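Local atomic coordinates of paenibacillus xanthan lyase (Paenibacillus, PDB entry 6F2P), a protein that cleaves the polysaccharide xanthan as a calcium-containing lyase, probably by the beta-elimination chemistry of polysaccharide lyase family 8. Residues Lys484-Ser498 with Ile637-Glu651. Sequence-based numbering, arbitrary orientation.
Sequences KSWFMFDDEIVALGS and ISILENSSSAQAVKE. With CA (calcium ion), chain B.
Val649 CG2 sits almost squarely over one face of the Phe487 ring, in the middle of two beta-hairpins packed on each other, 3.6 Å from the ring centroid and 8° off the normal. This CH-pi methyl also meets Leu496 CD1 and Val494 CG1. Val649 CG1, anti to the backbone N, comes instead to the edge of Phe489 at CE2. One residue pair along, the pattern repeats: Glu651 lays its CB over the centre of the Phe489 ring, so an acidic side chain lends its aliphatic stem to the core before its carboxylate turns to the metal. Val494 CG2 and Ile637 CG2 meet tip to tip at 3.9 Å. While Leu496 CD1 turns to Val649, its CD2 meets Ile639 CD1 (3.6 Å) on the partly exposed side.

At one end amides and hydroxyls take over. Ser485 OG donates to Gln647 OE1 from well above the amide carbonyl plane, at 2.5 Å, and also bonds Asn660. Gln647 NE2 gives a nearly straight bond to Asn642 OD1, which orients the Asn642 amide so that ND2 reaches Gly497 O. Further out the packing thins: Ser498 OG makes a weak bond to Ser643 O, and the partly exposed turn 643-645 is braced internally by an ST turn at Ser643.

At the other end, Glu492 chelates calcium through both carboxylate oxygens, OE2 also sharing a hydrogen bond with Tyr631 OH, while Glu651 OE1 approaches the metal at 2.2 Å, the two carboxylate planes 83° apart. Asp490, Asp491 and Gln636 complete the site, and Glu651 OE2 is held by Leu654 N. The axes of strands 484-488 and 646-651 come within 8.2 Å and run nearly parallel, 15° apart: aligned face-to-face packing of two sheets, one each from the super-sandwich and C-terminal beta-sandwich regions of a family 8 lyase, joined across a calcium site.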
loop_
_atom_site.group_PDB
_atom_site.type_symbol
_atom_site.label_atom_id
_atom_site.label_comp_id
_atom_site.label_asym_id
_atom_site.label_seq_id
_atom_site.Cartn_x
_atom_site.Cartn_y
_atom_site.Cartn_z
ATOM N N LYS A 484 5.642 9.132 11.450
ATOM C CA LYS A 484 5.653 7.983 12.339
ATOM C C LYS A 484 6.099 6.757 11.555
ATOM O O LYS A 484 5.581 6.481 10.463
ATOM C CB LYS A 484 4.252 7.762 12.916
ATOM C CG LYS A 484 3.658 9.000 13.558
ATOM C CD LYS A 484 2.140 8.890 13.747
ATOM C CE LYS A 484 1.765 7.739 14.685
ATOM N NZ LYS A 484 2.164 7.977 16.100
ATOM N N SER A 485 7.063 6.028 12.109
ATOM C CA SER A 485 7.594 4.850 11.439
ATOM C C SER A 485 7.583 3.650 12.370
ATOM O O SER A 485 7.760 3.782 13.576
ATOM C CB SER A 485 9.013 5.114 10.924
ATOM O OG SER A 485 9.012 6.086 9.891
ATOM N N TRP A 486 7.366 2.474 11.802
ATOM C CA TRP A 486 7.384 1.256 12.592
ATOM C C TRP A 486 8.379 0.263 11.984
ATOM O O TRP A 486 8.486 0.148 10.761
ATOM C CB TRP A 486 5.977 0.665 12.696
ATOM C CG TRP A 486 4.981 1.586 13.358
ATOM C CD1 TRP A 486 4.658 1.635 14.691
ATOM C CD2 TRP A 486 4.178 2.587 12.717
ATOM N NE1 TRP A 486 3.706 2.608 14.913
ATOM C CE2 TRP A 486 3.391 3.202 13.718
ATOM C CE3 TRP A 486 4.045 3.021 11.394
ATOM C CZ2 TRP A 486 2.484 4.230 13.435
ATOM C CZ3 TRP A 486 3.148 4.050 11.115
ATOM C CH2 TRP A 486 2.377 4.640 12.136
ATOM N N PHE A 487 9.136 -0.417 12.842
ATOM C CA PHE A 487 10.195 -1.314 12.388
ATOM C C PHE A 487 10.011 -2.632 13.095
ATOM O O PHE A 487 10.226 -2.743 14.298
ATOM C CB PHE A 487 11.575 -0.719 12.677
ATOM C CG PHE A 487 11.773 0.648 12.075
ATOM C CD1 PHE A 487 11.237 1.774 12.686
ATOM C CD2 PHE A 487 12.484 0.804 10.889
ATOM C CE1 PHE A 487 11.402 3.030 12.129
ATOM C CE2 PHE A 487 12.661 2.061 10.323
ATOM C CZ PHE A 487 12.121 3.177 10.948
ATOM N N MET A 488 9.590 -3.631 12.337
ATOM C CA MET A 488 9.083 -4.857 12.923
ATOM C C MET A 488 10.008 -6.024 12.616
ATOM O O MET A 488 10.103 -6.447 11.469
ATOM C CB MET A 488 7.672 -5.097 12.387
ATOM C CG MET A 488 6.697 -4.005 12.820
ATOM S SD MET A 488 5.383 -3.590 11.657
ATOM C CE MET A 488 6.241 -2.547 10.483
ATOM N N PHE A 489 10.697 -6.529 13.637
ATOM C CA PHE A 489 11.732 -7.547 13.431
ATOM C C PHE A 489 11.332 -8.910 13.976
ATOM O O PHE A 489 10.179 -9.312 13.843
ATOM C CB PHE A 489 13.074 -7.086 14.008
ATOM C CG PHE A 489 13.585 -5.802 13.398
ATOM C CD1 PHE A 489 13.953 -5.751 12.061
ATOM C CD2 PHE A 489 13.684 -4.648 14.156
ATOM C CE1 PHE A 489 14.426 -4.568 11.490
ATOM C CE2 PHE A 489 14.150 -3.465 13.600
ATOM C CZ PHE A 489 14.525 -3.425 12.264
ATOM N N ASP A 490 12.272 -9.637 14.572
ATOM C CA ASP A 490 11.944 -10.992 15.022
ATOM C C ASP A 490 11.179 -11.033 16.350
ATOM O O ASP A 490 10.297 -11.864 16.524
ATOM C CB ASP A 490 13.182 -11.901 15.067
ATOM C CG ASP A 490 14.301 -11.319 15.891
ATOM O OD1 ASP A 490 14.331 -10.086 16.033
ATOM O OD2 ASP A 490 15.154 -12.084 16.394
ATOM N N ASP A 491 11.512 -10.143 17.279
ATOM C CA ASP A 491 10.877 -10.161 18.594
ATOM C C ASP A 491 10.762 -8.762 19.177
ATOM O O ASP A 491 10.553 -8.604 20.370
ATOM C CB ASP A 491 11.635 -11.079 19.564
ATOM C CG ASP A 491 13.098 -10.678 19.745
ATOM O OD1 ASP A 491 13.559 -9.721 19.085
ATOM O OD2 ASP A 491 13.801 -11.357 20.522
ATOM N N GLU A 492 10.910 -7.748 18.335
ATOM C CA GLU A 492 10.721 -6.376 18.782
ATOM C C GLU A 492 10.052 -5.551 17.705
ATOM O O GLU A 492 10.145 -5.871 16.519
ATOM C CB GLU A 492 12.053 -5.720 19.164
ATOM C CG GLU A 492 13.039 -5.565 18.021
ATOM C CD GLU A 492 13.988 -6.749 17.905
ATOM O OE1 GLU A 492 13.660 -7.689 17.155
ATOM O OE2 GLU A 492 15.059 -6.745 18.562
ATOM N N ILE A 493 9.369 -4.495 18.135
ATOM C CA ILE A 493 8.882 -3.466 17.229
ATOM C C ILE A 493 9.455 -2.122 17.645
ATOM O O ILE A 493 9.306 -1.707 18.792
ATOM C CB ILE A 493 7.352 -3.358 17.243
ATOM C CG1 ILE A 493 6.723 -4.666 16.770
ATOM C CG2 ILE A 493 6.905 -2.206 16.364
ATOM C CD1 ILE A 493 5.949 -5.374 17.840
ATOM N N VAL A 494 10.130 -1.445 16.728
ATOM C CA VAL A 494 10.628 -0.117 17.041
ATOM C C VAL A 494 9.682 0.909 16.440
ATOM O O VAL A 494 9.315 0.813 15.264
ATOM C CB VAL A 494 12.055 0.110 16.508
ATOM C CG1 VAL A 494 12.538 1.511 16.864
ATOM C CG2 VAL A 494 13.008 -0.951 17.058
ATOM N N ALA A 495 9.280 1.880 17.254
ATOM C CA ALA A 495 8.410 2.960 16.803
ATOM C C ALA A 495 9.148 4.291 16.905
ATOM O O ALA A 495 9.675 4.634 17.968
ATOM C CB ALA A 495 7.125 2.992 17.629
ATOM N N LEU A 496 9.191 5.027 15.798
ATOM C CA LEU A 496 9.871 6.312 15.762
ATOM C C LEU A 496 8.944 7.408 15.282
ATOM O O LEU A 496 8.111 7.196 14.399
ATOM C CB LEU A 496 11.067 6.264 14.818
ATOM C CG LEU A 496 12.201 5.279 15.089
ATOM C CD1 LEU A 496 13.343 5.576 14.132
ATOM C CD2 LEU A 496 12.663 5.356 16.536
ATOM N N GLY A 497 9.106 8.591 15.854
ATOM C CA GLY A 497 8.367 9.743 15.395
ATOM C C GLY A 497 9.264 10.962 15.378
ATOM O O GLY A 497 10.145 11.105 16.221
ATOM N N SER A 498 9.039 11.835 14.406
ATOM C CA SER A 498 9.747 13.096 14.325
ATOM C C SER A 498 8.946 13.987 13.402
ATOM O O SER A 498 7.957 13.545 12.812
ATOM C CB SER A 498 11.127 12.891 13.720
ATOM O OG SER A 498 10.993 12.593 12.342
ATOM N N ILE A 637 18.782 -3.457 18.661
ATOM C CA ILE A 637 18.512 -2.492 17.589
ATOM C C ILE A 637 19.352 -1.223 17.729
ATOM O O ILE A 637 19.747 -0.847 18.832
ATOM C CB ILE A 637 17.015 -2.096 17.507
ATOM C CG1 ILE A 637 16.564 -1.433 18.809
ATOM C CG2 ILE A 637 16.141 -3.305 17.173
ATOM C CD1 ILE A 637 16.430 0.071 18.713
ATOM N N SER A 638 19.620 -0.563 16.607
ATOM C CA SER A 638 20.318 0.715 16.631
ATOM C C SER A 638 19.621 1.724 15.742
ATOM O O SER A 638 19.443 1.503 14.550
ATOM C CB SER A 638 21.771 0.551 16.210
ATOM O OG SER A 638 22.438 -0.263 17.153
ATOM N N ILE A 639 19.208 2.833 16.330
ATOM C CA ILE A 639 18.517 3.846 15.563
ATOM C C ILE A 639 19.572 4.663 14.839
ATOM O O ILE A 639 20.393 5.327 15.467
ATOM C CB ILE A 639 17.605 4.698 16.467
ATOM C CG1 ILE A 639 16.480 3.815 17.024
ATOM C CG2 ILE A 639 17.019 5.864 15.705
ATOM C CD1 ILE A 639 15.725 4.424 18.176
ATOM N N LEU A 640 19.565 4.570 13.514
ATOM C CA LEU A 640 20.582 5.205 12.692
ATOM C C LEU A 640 20.279 6.676 12.526
ATOM O O LEU A 640 21.193 7.502 12.444
ATOM C CB LEU A 640 20.660 4.532 11.319
ATOM C CG LEU A 640 20.886 3.017 11.358
ATOM C CD1 LEU A 640 20.985 2.442 9.960
ATOM C CD2 LEU A 640 22.121 2.661 12.173
ATOM N N GLU A 641 18.987 6.989 12.469
ATOM C CA GLU A 641 18.515 8.357 12.317
ATOM C C GLU A 641 17.048 8.397 12.656
ATOM O O GLU A 641 16.325 7.437 12.409
ATOM C CB GLU A 641 18.700 8.847 10.879
ATOM C CG GLU A 641 18.255 10.288 10.637
ATOM C CD GLU A 641 18.640 10.790 9.260
ATOM O OE1 GLU A 641 18.256 11.925 8.901
ATOM O OE2 GLU A 641 19.330 10.048 8.531
ATOM N N ASN A 642 16.615 9.507 13.233
ATOM C CA ASN A 642 15.202 9.756 13.447
ATOM C C ASN A 642 14.925 11.242 13.251
ATOM O O ASN A 642 14.885 12.016 14.213
ATOM C CB ASN A 642 14.796 9.292 14.838
ATOM C CG ASN A 642 13.356 9.601 15.154
ATOM O OD1 ASN A 642 12.524 9.714 14.260
ATOM N ND2 ASN A 642 13.057 9.758 16.436
ATOM N N SER A 643 14.776 11.636 11.990
ATOM C CA SER A 643 14.555 13.030 11.645
ATOM C C SER A 643 13.422 13.138 10.640
ATOM O O SER A 643 12.821 12.134 10.257
ATOM C CB SER A 643 15.814 13.634 11.032
ATOM O OG SER A 643 16.004 13.153 9.712
ATOM N N SER A 644 13.148 14.362 10.206
ATOM C CA SER A 644 12.106 14.615 9.225
ATOM C C SER A 644 12.594 14.264 7.816
ATOM O O SER A 644 11.842 14.325 6.843
ATOM C CB SER A 644 11.675 16.081 9.292
ATOM O OG SER A 644 12.755 16.922 8.932
ATOM N N SER A 645 13.860 13.891 7.704
ATOM C CA SER A 645 14.409 13.583 6.398
ATOM C C SER A 645 14.400 12.073 6.200
ATOM O O SER A 645 14.160 11.586 5.089
ATOM C CB SER A 645 15.815 14.165 6.240
ATOM O OG SER A 645 16.326 13.903 4.943
ATOM N N ALA A 646 14.638 11.339 7.285
ATOM C CA ALA A 646 14.618 9.882 7.239
ATOM C C ALA A 646 14.532 9.292 8.629
ATOM O O ALA A 646 14.897 9.939 9.613
ATOM C CB ALA A 646 15.859 9.349 6.526
ATOM N N GLN A 647 14.069 8.052 8.697
ATOM C CA GLN A 647 13.970 7.336 9.957
ATOM C C GLN A 647 14.474 5.934 9.700
ATOM O O GLN A 647 13.939 5.218 8.854
ATOM C CB GLN A 647 12.518 7.311 10.465
ATOM C CG GLN A 647 11.990 8.693 10.814
ATOM C CD GLN A 647 10.521 8.702 11.141
ATOM O OE1 GLN A 647 9.674 8.490 10.267
ATOM N NE2 GLN A 647 10.199 8.953 12.406
ATOM N N ALA A 648 15.515 5.538 10.412
ATOM C CA ALA A 648 16.155 4.272 10.105
ATOM C C ALA A 648 16.562 3.505 11.358
ATOM O O ALA A 648 17.051 4.086 12.335
ATOM C CB ALA A 648 17.347 4.494 9.193
ATOM N N VAL A 649 16.330 2.196 11.315
ATOM C CA VAL A 649 16.651 1.298 12.412
ATOM C C VAL A 649 17.303 0.032 11.863
ATOM O O VAL A 649 16.872 -0.514 10.840
ATOM C CB VAL A 649 15.383 0.924 13.206
ATOM C CG1 VAL A 649 15.697 -0.116 14.298
ATOM C CG2 VAL A 649 14.751 2.162 13.800
ATOM N N LYS A 650 18.357 -0.416 12.535
ATOM C CA LYS A 650 19.022 -1.665 12.190
ATOM C C LYS A 650 18.930 -2.636 13.365
ATOM O O LYS A 650 19.240 -2.279 14.494
ATOM C CB LYS A 650 20.489 -1.412 11.815
ATOM C CG LYS A 650 21.348 -2.682 11.714
ATOM C CD LYS A 650 22.617 -2.452 10.898
ATOM C CE LYS A 650 23.372 -3.768 10.633
ATOM N NZ LYS A 650 24.497 -3.619 9.643
ATOM N N GLU A 651 18.478 -3.854 13.099
ATOM C CA GLU A 651 18.522 -4.908 14.100
ATOM C C GLU A 651 19.848 -5.624 13.906
ATOM O O GLU A 651 20.048 -6.291 12.892
ATOM C CB GLU A 651 17.360 -5.876 13.899
ATOM C CG GLU A 651 16.843 -6.522 15.179
ATOM C CD GLU A 651 17.585 -7.802 15.557
ATOM O OE1 GLU A 651 17.208 -8.407 16.581
ATOM O OE2 GLU A 651 18.534 -8.204 14.841
HETATM CA CA CA B . 15.586 -9.111 17.949
#